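Local coordinates for ribosomal protein L11 methyltransferase (Lactobacillus delbrueckii subsp. bulgaricus ATCC BAA-365, PDB 3GRZ) that probably methylates lysine side chains of ribosomal protein L11 using S-adenosyl-L-methionine, this chain being its C-terminal, cofactor-binding part, at residues E29-D34 and A104-Y109; D123-L128 and H148-G153; D140-L145 and Q170-N175; I160-L165 and K182-R187. All blocks are in the same frame, centred on the assembly; numbering follows the deposited sequence. Where two conformers were deposited one is given.

Contact 1: residues E29-D34 and A104-Y109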
loop_
_atom_site.group_PDB
_atom_site.type_symbol
_atom_site.label_atom_id
_atom_site.label_comp_id
_atom_site.label_asym_id
_atom_site.label_seq_id
_atom_site.Cartn_x
_atom_site.Cartn_y
_atom_site.Cartn_z
ATOM N N GLU B 29 -14.127 1.835 -1.542
ATOM C CA GLU B 29 -14.506 3.215 -1.827
ATOM C C GLU B 29 -14.436 3.517 -3.332
ATOM O O GLU B 29 -13.444 3.207 -4.006
ATOM C CB GLU B 29 -13.604 4.170 -1.046
ATOM C CG GLU B 29 -14.123 5.577 -0.946
ATOM C CD GLU B 29 -15.252 5.738 0.070
ATOM O OE1 GLU B 29 -16.298 6.307 -0.309
ATOM O OE2 GLU B 29 -15.092 5.302 1.236
ATOM N N ILE B 30 -15.507 4.105 -3.858
ATOM C CA ILE B 30 -15.549 4.470 -5.272
ATOM C C ILE B 30 -15.400 5.977 -5.391
ATOM O O ILE B 30 -16.193 6.741 -4.826
ATOM C CB ILE B 30 -16.854 3.988 -5.955
ATOM C CG1 ILE B 30 -17.039 2.464 -5.801
ATOM C CG2 ILE B 30 -16.897 4.402 -7.423
ATOM C CD1 ILE B 30 -15.834 1.588 -6.207
ATOM N N ILE B 31 -14.355 6.410 -6.087
ATOM C CA ILE B 31 -14.156 7.834 -6.293
ATOM C C ILE B 31 -14.546 8.194 -7.725
ATOM O O ILE B 31 -13.929 7.726 -8.688
ATOM C CB ILE B 31 -12.721 8.281 -5.950
ATOM C CG1 ILE B 31 -12.456 8.062 -4.457
ATOM C CG2 ILE B 31 -12.505 9.749 -6.333
ATOM C CD1 ILE B 31 -11.060 8.452 -4.023
ATOM N N ARG B 32 -15.606 8.994 -7.834
ATOM C CA ARG B 32 -16.066 9.485 -9.126
ATOM C C ARG B 32 -15.303 10.739 -9.549
ATOM O O ARG B 32 -15.129 11.680 -8.769
ATOM C CB ARG B 32 -17.577 9.714 -9.104
ATOM C CG ARG B 32 -18.337 8.431 -8.813
ATOM C CD ARG B 32 -19.845 8.568 -8.952
ATOM N NE ARG B 32 -20.465 7.245 -8.946
ATOM C CZ ARG B 32 -20.685 6.515 -10.036
ATOM N NH1 ARG B 32 -21.243 5.315 -9.931
ATOM N NH2 ARG B 32 -20.360 6.985 -11.235
ATOM N N LEU B 33 -14.819 10.725 -10.790
ATOM C CA LEU B 33 -14.112 11.861 -11.369
ATOM C C LEU B 33 -14.718 12.196 -12.731
ATOM O O LEU B 33 -15.139 11.303 -13.465
ATOM C CB LEU B 33 -12.621 11.555 -11.546
ATOM C CG LEU B 33 -11.677 11.304 -10.359
ATOM C CD1 LEU B 33 -10.258 11.143 -10.868
ATOM C CD2 LEU B 33 -11.731 12.419 -9.319
ATOM N N ASP B 34 -14.748 13.484 -13.061
ATOM C CA ASP B 34 -15.292 13.957 -14.334
ATOM C C ASP B 34 -14.134 14.167 -15.318
ATOM O O ASP B 34 -13.313 15.064 -15.126
ATOM C CB ASP B 34 -16.113 15.243 -14.113
ATOM C CG ASP B 34 -16.800 15.766 -15.397
ATOM O OD1 ASP B 34 -16.508 15.299 -16.525
ATOM O OD2 ASP B 34 -17.647 16.671 -15.261
ATOM N N ALA B 104 -17.570 17.239 -4.927
ATOM C CA ALA B 104 -19.030 17.297 -4.905
ATOM C C ALA B 104 -19.667 16.049 -5.512
ATOM O O ALA B 104 -20.667 15.555 -4.989
ATOM C CB ALA B 104 -19.520 18.553 -5.628
ATOM N N LEU B 105 -19.085 15.530 -6.598
ATOM C CA LEU B 105 -19.540 14.249 -7.185
ATOM C C LEU B 105 -19.453 13.103 -6.196
ATOM O O LEU B 105 -20.153 12.090 -6.331
ATOM C CB LEU B 105 -18.732 13.873 -8.433
ATOM C CG LEU B 105 -18.965 14.646 -9.735
ATOM C CD1 LEU B 105 -17.863 14.280 -10.724
ATOM C CD2 LEU B 105 -20.388 14.406 -10.322
ATOM N N ASN B 106 -18.578 13.247 -5.203
ATOM C CA ASN B 106 -18.432 12.214 -4.195
ATOM C C ASN B 106 -19.092 12.589 -2.872
ATOM O O ASN B 106 -18.868 11.934 -1.860
ATOM C CB ASN B 106 -16.950 11.858 -4.037
ATOM C CG ASN B 106 -16.394 11.184 -5.279
ATOM O OD1 ASN B 106 -16.702 10.028 -5.557
ATOM N ND2 ASN B 106 -15.607 11.920 -6.054
ATOM N N GLY B 107 -19.900 13.651 -2.903
ATOM C CA GLY B 107 -20.674 14.104 -1.750
ATOM C C GLY B 107 -19.842 14.787 -0.683
ATOM O O GLY B 107 -20.208 14.769 0.488
ATOM N N ILE B 108 -18.732 15.396 -1.093
ATOM C CA ILE B 108 -17.799 16.048 -0.176
ATOM C C ILE B 108 -17.789 17.532 -0.472
ATOM O O ILE B 108 -17.508 17.927 -1.606
ATOM C CB ILE B 108 -16.340 15.483 -0.318
ATOM C CG1 ILE B 108 -16.284 13.994 0.053
ATOM C CG2 ILE B 108 -15.348 16.266 0.553
ATOM C CD1 ILE B 108 -14.997 13.282 -0.441
ATOM N N TYR B 109 -18.073 18.341 0.551
ATOM C CA TYR B 109 -18.238 19.793 0.386
ATOM C C TYR B 109 -17.311 20.592 1.296
ATOM O O TYR B 109 -17.238 21.815 1.187
ATOM C CB TYR B 109 -19.716 20.198 0.558
ATOM C CG TYR B 109 -20.604 19.509 -0.460
ATOM C CD1 TYR B 109 -20.732 20.022 -1.759
ATOM C CD2 TYR B 109 -21.264 18.319 -0.156
ATOM C CE1 TYR B 109 -21.508 19.383 -2.706
ATOM C CE2 TYR B 109 -22.054 17.668 -1.112
ATOM C CZ TYR B 109 -22.161 18.208 -2.382
ATOM O OH TYR B 109 -22.928 17.583 -3.341
HETATM O O HOH W 1 -17.844 8.615 -3.552
#
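N106, just past the end of helix 93-105, lays its carboxamide along the backbone of R32 in strand 29-33. From CB, which points at the strand, the side chain swings beside its own backbone N (chi1 -67°) and brings CG to 3.5 Å from R32 N. Beyond CG the amide splits its work. OD1 accepts from R32 N at 2.7 Å, an almost straight bond (167°) whose donor lies in the carbonyl plane on a lone pair. ND2 donates to R32 O at 2.8 Å, again on a lone pair in the carbonyl plane, although that oxygen sits 20° out of the amide plane. ND2 also donates to N102 O in its own helix, and lies 3.8 Å from I31 CG2. One water donates to both OD1 and I30 O. Further along, L105 CD1 packs on D34 CB, 3.9 Å away, while the R32 guanidinium leads off to E19 O. The helix itself closes in a Schellman motif with G107 at positive phi. With an alanine here instead of N106, R32 N and R32 O would probably lose the partners that join this strand to the end of helix 93-105. Strand 29-33 bonds to strand 12-16 through E29, I31 and L33, so one side chain here supplies R32 with the donor-acceptor pair that a neighbouring strand's backbone would otherwise give.

Contact 2: residues D123-L128 and H148-G153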
loop_
_atom_site.group_PDB
_atom_site.type_symbol
_atom_site.label_atom_id
_atom_site.label_comp_id
_atom_site.label_asym_id
_atom_site.label_seq_id
_atom_site.Cartn_x
_atom_site.Cartn_y
_atom_site.Cartn_z
ATOM N N ASP B 123 -0.678 29.097 5.881
ATOM C CA ASP B 123 -0.338 29.480 7.250
ATOM C C ASP B 123 -0.094 28.317 8.201
ATOM O O ASP B 123 0.841 28.352 9.005
ATOM C CB ASP B 123 -1.420 30.400 7.825
ATOM C CG ASP B 123 -1.421 31.777 7.178
ATOM O OD1 ASP B 123 -0.326 32.270 6.814
ATOM O OD2 ASP B 123 -2.518 32.366 7.038
ATOM N N GLY B 124 -0.933 27.292 8.117
ATOM C CA GLY B 124 -0.897 26.216 9.107
ATOM C C GLY B 124 0.202 25.186 8.927
ATOM O O GLY B 124 1.023 25.268 8.005
ATOM N N LYS B 125 0.226 24.235 9.850
ATOM C CA LYS B 125 1.098 23.076 9.765
ATOM C C LYS B 125 0.230 21.819 9.640
ATOM O O LYS B 125 -0.944 21.825 10.020
ATOM C CB LYS B 125 1.999 22.983 10.995
ATOM C CG LYS B 125 2.802 24.240 11.320
ATOM C CD LYS B 125 3.628 24.039 12.596
ATOM C CE LYS B 125 4.541 25.230 12.880
ATOM N NZ LYS B 125 3.790 26.479 13.213
ATOM N N PHE B 126 0.802 20.740 9.117
ATOM C CA PHE B 126 0.021 19.539 8.830
ATOM C C PHE B 126 0.717 18.288 9.347
ATOM O O PHE B 126 1.939 18.271 9.495
ATOM C CB PHE B 126 -0.219 19.433 7.308
ATOM C CG PHE B 126 -0.812 20.689 6.698
ATOM C CD1 PHE B 126 -2.195 20.886 6.689
ATOM C CD2 PHE B 126 0.014 21.690 6.179
ATOM C CE1 PHE B 126 -2.750 22.053 6.154
ATOM C CE2 PHE B 126 -0.527 22.867 5.652
ATOM C CZ PHE B 126 -1.905 23.045 5.627
ATOM N N ASP B 127 -0.067 17.246 9.618
ATOM C CA ASP B 127 0.479 15.919 9.961
ATOM C C ASP B 127 0.965 15.172 8.728
ATOM O O ASP B 127 1.816 14.298 8.826
ATOM C CB ASP B 127 -0.599 15.060 10.598
ATOM C CG ASP B 127 -1.096 15.625 11.910
ATOM O OD1 ASP B 127 -0.265 16.092 12.715
ATOM O OD2 ASP B 127 -2.315 15.587 12.140
ATOM N N LEU B 128 0.370 15.487 7.580
ATOM C CA LEU B 128 0.635 14.765 6.343
ATOM C C LEU B 128 0.629 15.717 5.144
ATOM O O LEU B 128 -0.361 16.396 4.876
ATOM C CB LEU B 128 -0.367 13.619 6.170
ATOM C CG LEU B 128 -0.170 12.692 4.968
ATOM C CD1 LEU B 128 1.021 11.788 5.216
ATOM C CD2 LEU B 128 -1.425 11.862 4.735
ATOM N N HIS B 148 5.891 23.715 7.523
ATOM C CA HIS B 148 4.475 23.370 7.368
ATOM C C HIS B 148 4.161 21.970 7.876
ATOM O O HIS B 148 3.115 21.413 7.563
ATOM C CB HIS B 148 4.040 23.495 5.905
ATOM C CG HIS B 148 4.130 24.887 5.367
ATOM N ND1 HIS B 148 5.267 25.380 4.761
ATOM C CD2 HIS B 148 3.224 25.893 5.343
ATOM C CE1 HIS B 148 5.053 26.630 4.383
ATOM N NE2 HIS B 148 3.820 26.965 4.727
ATOM N N LEU B 149 5.064 21.406 8.671
ATOM C CA LEU B 149 4.906 20.044 9.143
ATOM C C LEU B 149 4.915 20.012 10.656
ATOM O O LEU B 149 5.855 20.510 11.278
ATOM C CB LEU B 149 6.032 19.181 8.558
ATOM C CG LEU B 149 5.894 17.686 8.281
ATOM C CD1 LEU B 149 4.641 17.300 7.459
ATOM C CD2 LEU B 149 7.167 17.219 7.596
ATOM N N ASN B 150 3.868 19.431 11.247
ATOM C CA ASN B 150 3.813 19.177 12.693
ATOM C C ASN B 150 4.967 18.267 13.141
ATOM O O ASN B 150 5.660 17.671 12.302
ATOM C CB ASN B 150 2.471 18.542 13.092
ATOM C CG ASN B 150 1.298 19.518 13.031
ATOM O OD1 ASN B 150 1.457 20.712 13.220
ATOM N ND2 ASN B 150 0.103 18.991 12.806
ATOM N N GLU B 151 5.203 18.165 14.449
ATOM C CA GLU B 151 6.152 17.157 14.920
ATOM C C GLU B 151 5.517 15.786 14.713
ATOM O O GLU B 151 4.295 15.627 14.858
ATOM C CB GLU B 151 6.630 17.397 16.364
ATOM C CG GLU B 151 5.622 17.130 17.480
ATOM C CD GLU B 151 6.304 16.841 18.817
ATOM O OE1 GLU B 151 7.101 15.876 18.892
ATOM O OE2 GLU B 151 6.037 17.578 19.792
ATOM N N ASP B 152 6.350 14.825 14.321
ATOM C CA ASP B 152 5.910 13.506 13.823
ATOM C C ASP B 152 5.179 13.582 12.465
ATOM O O ASP B 152 4.540 12.620 12.048
ATOM C CB ASP B 152 5.087 12.748 14.871
ATOM C CG ASP B 152 5.789 12.683 16.225
ATOM O OD1 ASP B 152 7.034 12.542 16.243
ATOM O OD2 ASP B 152 5.100 12.780 17.267
ATOM N N GLY B 153 5.296 14.722 11.786
ATOM C CA GLY B 153 4.696 14.910 10.469
ATOM C C GLY B 153 5.306 14.001 9.424
ATOM O O GLY B 153 6.495 13.704 9.468
HETATM O O HOH W 2 -2.226 20.395 11.786
HETATM O O HOH W 3 2.126 12.139 10.714
HETATM O O HOH W 4 1.958 14.601 13.149
#
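The F126 ring meets the backbone of H148 with its edge: H148 O lies near the ring plane, 3.4 Å from F126 CD2. The imidazole of H148 is approached obliquely by G124 O, 3.5 Å from H148 CD2; its ND1 is bonded to Q144 O and its NE2 weakly to V122 O, which probably helps fix the ring's rotation. The third flat group, the amide of N150, sends ND2 to D127 OD1 at 2.9 Å. That bond is nearly straight (169°) and in the plane of the amide, yet it reaches the oxygen from above the carboxylate, 60° out of its plane, the carboxylate and amide planes being 59° apart. A water accepts from the same ND2 and donates to K125 O, while N150 OD1 comes to 3.2 Å from K125 CB. The backbones form a parallel bridge between F126 and L149, evidenced by F126 N to H148 O and N150 N to F126 O, both 2.9 Å. N150 to G153 then forms a type II turn, with G153 N bonded to N150 O; a side chain at G153 would collide with L149 CG. As the chain leaves the turn, G153 CA makes a CA-H...O contact of 3.4 Å with D127 O. Strand 126-132 is flanked on its other side by strand 63-67, where T63 OG1 accepts from D127 N, and helix 135-145 carries the chain over to strand 153-161, making this the start of both strands of a beta-alpha-beta crossover.

Contact 3: residues D140-L145 and Q170-N175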
loop_
_atom_site.group_PDB
_atom_site.type_symbol
_atom_site.label_atom_id
_atom_site.label_comp_id
_atom_site.label_asym_id
_atom_site.label_seq_id
_atom_site.Cartn_x
_atom_site.Cartn_y
_atom_site.Cartn_z
ATOM N N ASP B 140 11.616 22.268 -5.360
ATOM C CA ASP B 140 11.193 23.556 -4.787
ATOM C C ASP B 140 10.318 23.390 -3.539
ATOM O O ASP B 140 10.323 24.251 -2.651
ATOM C CB ASP B 140 10.470 24.409 -5.834
ATOM C CG ASP B 140 11.379 24.826 -6.985
ATOM O OD1 ASP B 140 12.606 24.930 -6.773
ATOM O OD2 ASP B 140 10.860 25.052 -8.101
ATOM N N LEU B 141 9.571 22.285 -3.472
ATOM C CA LEU B 141 8.717 22.001 -2.314
ATOM C C LEU B 141 9.527 21.577 -1.092
ATOM O O LEU B 141 9.173 21.925 0.038
ATOM C CB LEU B 141 7.670 20.916 -2.642
ATOM C CG LEU B 141 6.692 20.526 -1.525
ATOM C CD1 LEU B 141 5.828 21.723 -1.046
ATOM C CD2 LEU B 141 5.811 19.368 -1.969
ATOM N N ILE B 142 10.596 20.813 -1.319
ATOM C CA ILE B 142 11.376 20.248 -0.211
ATOM C C ILE B 142 11.744 21.277 0.901
ATOM O O ILE B 142 11.398 21.042 2.064
ATOM C CB ILE B 142 12.570 19.354 -0.705
ATOM C CG1 ILE B 142 12.043 18.019 -1.267
ATOM C CG2 ILE B 142 13.548 19.083 0.433
ATOM C CD1 ILE B 142 13.005 17.276 -2.193
ATOM N N PRO B 143 12.362 22.441 0.549
ATOM C CA PRO B 143 12.712 23.407 1.617
ATOM C C PRO B 143 11.533 24.089 2.323
ATOM O O PRO B 143 11.742 24.765 3.339
ATOM C CB PRO B 143 13.551 24.469 0.885
ATOM C CG PRO B 143 13.910 23.880 -0.423
ATOM C CD PRO B 143 12.789 22.952 -0.768
ATOM N N GLN B 144 10.318 23.909 1.797
ATOM C CA GLN B 144 9.108 24.462 2.412
ATOM C C GLN B 144 8.451 23.506 3.401
ATOM O O GLN B 144 7.586 23.925 4.166
ATOM C CB GLN B 144 8.069 24.862 1.353
ATOM C CG GLN B 144 8.586 25.765 0.249
ATOM C CD GLN B 144 7.469 26.430 -0.554
ATOM O OE1 GLN B 144 6.286 26.201 -0.310
ATOM N NE2 GLN B 144 7.849 27.266 -1.512
ATOM N N LEU B 145 8.859 22.233 3.381
ATOM C CA LEU B 145 8.189 21.175 4.158
ATOM C C LEU B 145 8.283 21.373 5.663
ATOM O O LEU B 145 7.271 21.292 6.354
ATOM C CB LEU B 145 8.730 19.788 3.800
ATOM C CG LEU B 145 8.441 19.192 2.417
ATOM C CD1 LEU B 145 9.247 17.916 2.245
ATOM C CD2 LEU B 145 6.933 18.930 2.228
ATOM N N GLN B 170 19.096 13.539 -2.290
ATOM C CA GLN B 170 20.114 14.461 -1.787
ATOM C C GLN B 170 19.464 15.674 -1.127
ATOM O O GLN B 170 19.831 16.038 -0.012
ATOM C CB GLN B 170 21.048 14.886 -2.920
ATOM C CG GLN B 170 22.395 15.431 -2.472
ATOM C CD GLN B 170 23.130 16.153 -3.596
ATOM O OE1 GLN B 170 23.281 15.625 -4.702
ATOM N NE2 GLN B 170 23.586 17.370 -3.315
ATOM N N ALA B 171 18.475 16.262 -1.801
ATOM C CA ALA B 171 17.693 17.383 -1.247
ATOM C C ALA B 171 16.930 17.049 0.040
ATOM O O ALA B 171 16.848 17.890 0.939
ATOM C CB ALA B 171 16.759 17.945 -2.289
ATOM N N LEU B 172 16.392 15.829 0.136
ATOM C CA LEU B 172 15.749 15.366 1.372
ATOM C C LEU B 172 16.759 15.265 2.533
ATOM O O LEU B 172 16.498 15.750 3.635
ATOM C CB LEU B 172 15.021 14.028 1.145
ATOM C CG LEU B 172 13.703 14.065 0.349
ATOM C CD1 LEU B 172 13.296 12.664 -0.134
ATOM C CD2 LEU B 172 12.574 14.714 1.145
ATOM N N ALA B 173 17.906 14.642 2.263
ATOM C CA ALA B 173 18.994 14.498 3.246
ATOM C C ALA B 173 19.464 15.859 3.758
ATOM O O ALA B 173 19.571 16.069 4.969
ATOM C CB ALA B 173 20.166 13.720 2.637
ATOM N N GLU B 174 19.689 16.781 2.820
ATOM C CA GLU B 174 20.107 18.157 3.106
ATOM C C GLU B 174 19.114 18.919 3.965
ATOM O O GLU B 174 19.507 19.819 4.706
ATOM C CB GLU B 174 20.334 18.933 1.806
ATOM C CG GLU B 174 21.655 18.613 1.115
ATOM C CD GLU B 174 21.690 19.025 -0.350
ATOM O OE1 GLU B 174 20.726 19.673 -0.820
ATOM O OE2 GLU B 174 22.690 18.695 -1.034
ATOM N N ASN B 175 17.833 18.560 3.862
ATOM C CA ASN B 175 16.790 19.202 4.660
ATOM C C ASN B 175 16.357 18.383 5.866
ATOM O O ASN B 175 15.315 18.669 6.476
ATOM C CB ASN B 175 15.591 19.581 3.787
ATOM C CG ASN B 175 15.877 20.764 2.903
ATOM O OD1 ASN B 175 15.588 21.899 3.267
ATOM N ND2 ASN B 175 16.468 20.510 1.740
#
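A171 O, which I142 CG2 touches at 3.5 Å from across the contact, is gripped by N175 at the end of its own helix. N175 ND2 donates to it at 2.8 Å, nearly straight (172°), with the oxygen in the plane of the amide and the donor tilted 19° from the carbonyl plane; N175 N adds a weak bond. The amide is thereby held flat against I142, whose CG2 lies 3.5 Å from N175 ND2, while N175 OD1 faces P143 CA at 3.6 Å. Were N175 lost, a leucine in its place would probably leave A171 O to the weak bond from the backbone. I142 divides its branches: with CG1 swung beside the backbone N (chi1 -73°), CD1 reaches A171 CB at 3.8 Å and CG1 meets L172 CD2 at 4.1 Å, the I142 and L172 side chains crossing at about a right angle. The helix of I142 is kinked at P143, which has no N-H, and at Q144, whose N bonds to L141 O. L145 and L172 both touch F177 of strand 177-185, so helices 135-145 and 165-174 lie side by side on one sheet face, as in the layered Rossmann-like fold of S-adenosyl-L-methionine-dependent methyltransferases.

Contact 4: residues I160-L165 and K182-R187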
loop_
_atom_site.group_PDB
_atom_site.type_symbol
_atom_site.label_atom_id
_atom_site.label_comp_id
_atom_site.label_asym_id
_atom_site.label_seq_id
_atom_site.Cartn_x
_atom_site.Cartn_y
_atom_site.Cartn_z
ATOM N N ILE B 160 7.825 10.964 -9.260
ATOM C CA ILE B 160 9.285 11.034 -9.433
ATOM C C ILE B 160 9.744 10.035 -10.478
ATOM O O ILE B 160 9.586 8.830 -10.287
ATOM C CB ILE B 160 10.033 10.744 -8.104
ATOM C CG1 ILE B 160 9.648 11.765 -7.042
ATOM C CG2 ILE B 160 11.561 10.760 -8.304
ATOM C CD1 ILE B 160 9.821 11.268 -5.601
ATOM N N ASP B 161 10.308 10.518 -11.587
ATOM C CA ASP B 161 10.997 9.616 -12.527
ATOM C C ASP B 161 12.260 9.044 -11.866
ATOM O O ASP B 161 12.937 9.763 -11.146
ATOM C CB ASP B 161 11.366 10.355 -13.816
ATOM C CG ASP B 161 11.981 9.436 -14.841
ATOM O OD1 ASP B 161 11.234 8.640 -15.441
ATOM O OD2 ASP B 161 13.215 9.485 -15.020
ATOM N N TYR B 162 12.574 7.767 -12.104
ATOM C CA TYR B 162 13.691 7.091 -11.414
ATOM C C TYR B 162 15.070 7.753 -11.598
ATOM O O TYR B 162 15.917 7.695 -10.699
ATOM C CB TYR B 162 13.752 5.588 -11.762
ATOM C CG TYR B 162 14.347 5.269 -13.119
ATOM C CD1 TYR B 162 15.654 4.771 -13.241
ATOM C CD2 TYR B 162 13.608 5.464 -14.281
ATOM C CE1 TYR B 162 16.197 4.475 -14.498
ATOM C CE2 TYR B 162 14.134 5.183 -15.526
ATOM C CZ TYR B 162 15.423 4.689 -15.638
ATOM O OH TYR B 162 15.911 4.414 -16.900
ATOM N N LEU B 163 15.268 8.404 -12.743
ATOM C CA LEU B 163 16.497 9.154 -13.022
ATOM C C LEU B 163 16.630 10.406 -12.158
ATOM O O LEU B 163 17.739 10.882 -11.922
ATOM C CB LEU B 163 16.575 9.526 -14.505
ATOM C CG LEU B 163 16.666 8.370 -15.512
ATOM C CD1 LEU B 163 16.441 8.865 -16.945
ATOM C CD2 LEU B 163 17.990 7.617 -15.402
ATOM N N GLN B 164 15.496 10.921 -11.681
ATOM C CA GLN B 164 15.464 12.107 -10.831
ATOM C C GLN B 164 15.648 11.790 -9.348
ATOM O O GLN B 164 15.832 12.696 -8.533
ATOM C CB GLN B 164 14.141 12.844 -11.019
ATOM C CG GLN B 164 13.831 13.237 -12.454
ATOM C CD GLN B 164 14.117 14.705 -12.746
ATOM O OE1 GLN B 164 15.096 15.286 -12.248
ATOM N NE2 GLN B 164 13.252 15.319 -13.558
ATOM N N LEU B 165 15.587 10.510 -8.994
ATOM C CA LEU B 165 15.663 10.099 -7.584
ATOM C C LEU B 165 16.919 10.530 -6.774
ATOM O O LEU B 165 16.761 11.023 -5.657
ATOM C CB LEU B 165 15.327 8.597 -7.419
ATOM C CG LEU B 165 15.252 7.990 -6.009
ATOM C CD1 LEU B 165 14.231 8.701 -5.097
ATOM C CD2 LEU B 165 14.974 6.499 -6.100
ATOM N N LYS B 182 10.279 3.385 -0.083
ATOM C CA LYS B 182 10.488 3.711 -1.477
ATOM C C LYS B 182 9.692 2.706 -2.308
ATOM O O LYS B 182 9.779 1.495 -2.098
ATOM C CB LYS B 182 11.977 3.641 -1.807
ATOM C CG LYS B 182 12.309 3.900 -3.271
ATOM C CD LYS B 182 13.819 3.920 -3.503
ATOM C CE LYS B 182 14.397 2.512 -3.656
ATOM N NZ LYS B 182 15.892 2.514 -3.691
ATOM N N MET B 183 8.886 3.207 -3.232
ATOM C CA MET B 183 8.104 2.326 -4.098
ATOM C C MET B 183 8.452 2.647 -5.541
ATOM O O MET B 183 8.627 3.803 -5.883
ATOM C CB MET B 183 6.605 2.534 -3.867
ATOM C CG MET B 183 6.056 2.018 -2.547
ATOM S SD MET B 183 4.317 2.522 -2.310
ATOM C CE MET B 183 4.516 4.227 -1.867
ATOM N N ARG B 184 8.587 1.627 -6.377
ATOM C CA ARG B 184 8.857 1.847 -7.773
ATOM C C ARG B 184 7.963 0.978 -8.634
ATOM O O ARG B 184 8.007 -0.251 -8.527
ATOM C CB ARG B 184 10.332 1.596 -8.108
ATOM C CG ARG B 184 10.564 1.658 -9.616
ATOM C CD ARG B 184 11.983 1.856 -10.016
ATOM N NE ARG B 184 12.087 1.838 -11.471
ATOM C CZ ARG B 184 13.232 1.880 -12.139
ATOM N NH1 ARG B 184 13.223 1.847 -13.465
ATOM N NH2 ARG B 184 14.380 1.958 -11.481
ATOM N N ALA B 185 7.159 1.626 -9.479
ATOM C CA ALA B 185 6.329 0.952 -10.480
ATOM C C ALA B 185 6.633 1.521 -11.870
ATOM O O ALA B 185 6.400 2.707 -12.128
ATOM C CB ALA B 185 4.836 1.109 -10.150
ATOM N N GLY B 186 7.156 0.679 -12.757
ATOM C CA GLY B 186 7.632 1.132 -14.066
ATOM C C GLY B 186 8.809 2.054 -13.854
ATOM O O GLY B 186 9.737 1.709 -13.136
ATOM N N ARG B 187 8.757 3.250 -14.433
ATOM C CA ARG B 187 9.831 4.224 -14.214
ATOM C C ARG B 187 9.540 5.203 -13.073
ATOM O O ARG B 187 10.363 6.065 -12.757
ATOM C CB ARG B 187 10.217 4.934 -15.523
ATOM C CG ARG B 187 9.184 5.872 -16.176
ATOM C CD ARG B 187 9.759 6.427 -17.517
ATOM N NE ARG B 187 11.050 7.109 -17.314
ATOM C CZ ARG B 187 12.071 7.133 -18.173
ATOM N NH1 ARG B 187 12.004 6.508 -19.346
ATOM N NH2 ARG B 187 13.180 7.794 -17.847
#
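Y162 and R184 stack: the guanidinium lies on the ring with planes 24° apart and centres 4.2 Å apart, an off-centre cation-pi pair in which R184 NH1 stands 3.6 Å above the ring plane. Y162 reaches this place through an uncommon first torsion, CG between backbone N and carbonyl carbon (chi1 78°), and L163 CG lies over the rim of the opposite face. R184 comes in extended and is pinned by its NE, which donates to G186 O at 2.9 Å, in the guanidinium plane and almost straight. G186 and R187 make the turn between strands 177-185 and 188-195. Strand 188-195, the one reversed strand of the seven, lies between 153-161 and 177-185, the 3-2-1-4-5-7-6 order of the class I methyltransferase fold; K182, M183 and R184 pair with an antiparallel strand of the second subunit. At the tip, R187 repeats the crowded first torsion (chi1 67°) and bends again before NE, laying its guanidinium nearly coplanar with the D161 carboxylate. R187 NH2 donates straight to D161 OD2 at 3.3 Å on the syn side; the salt-bridge approach of R187 NE to D161 OD1 is implausibly short, its length doubtful. From above the carboxylate, L163 N also donates to OD2, forming an Asx turn. R187 gives its backbone O to Y162 N at 2.9 Å. Away from the turn, K182, bent in mid-chain, rests CD on L165 CD2 at 3.8 Å.

In the fold
Contact 1 lies at the surface, held by an asparagine amide on a strand edge, whereas contacts 2, 3 and 4 are partly buried and belong to the seven-stranded sheet and its helices. Contact 2 joins the chain before and after helix 135-145, whose last turns form one side of contact 3; segment 160-165 of contact 4 ends at the start of helix 165-174, whose last turn lies in contact 3. Chemistry changes accordingly: backbone pairing joins 123-128 to 148-153, apolar side chains join the two helices of contact 3, and charged and aromatic groups dominate contact 4, at a hairpin whose outer strand pairs with the second subunit. Contact 1 lies across the chain's centre from contacts 3 and 4.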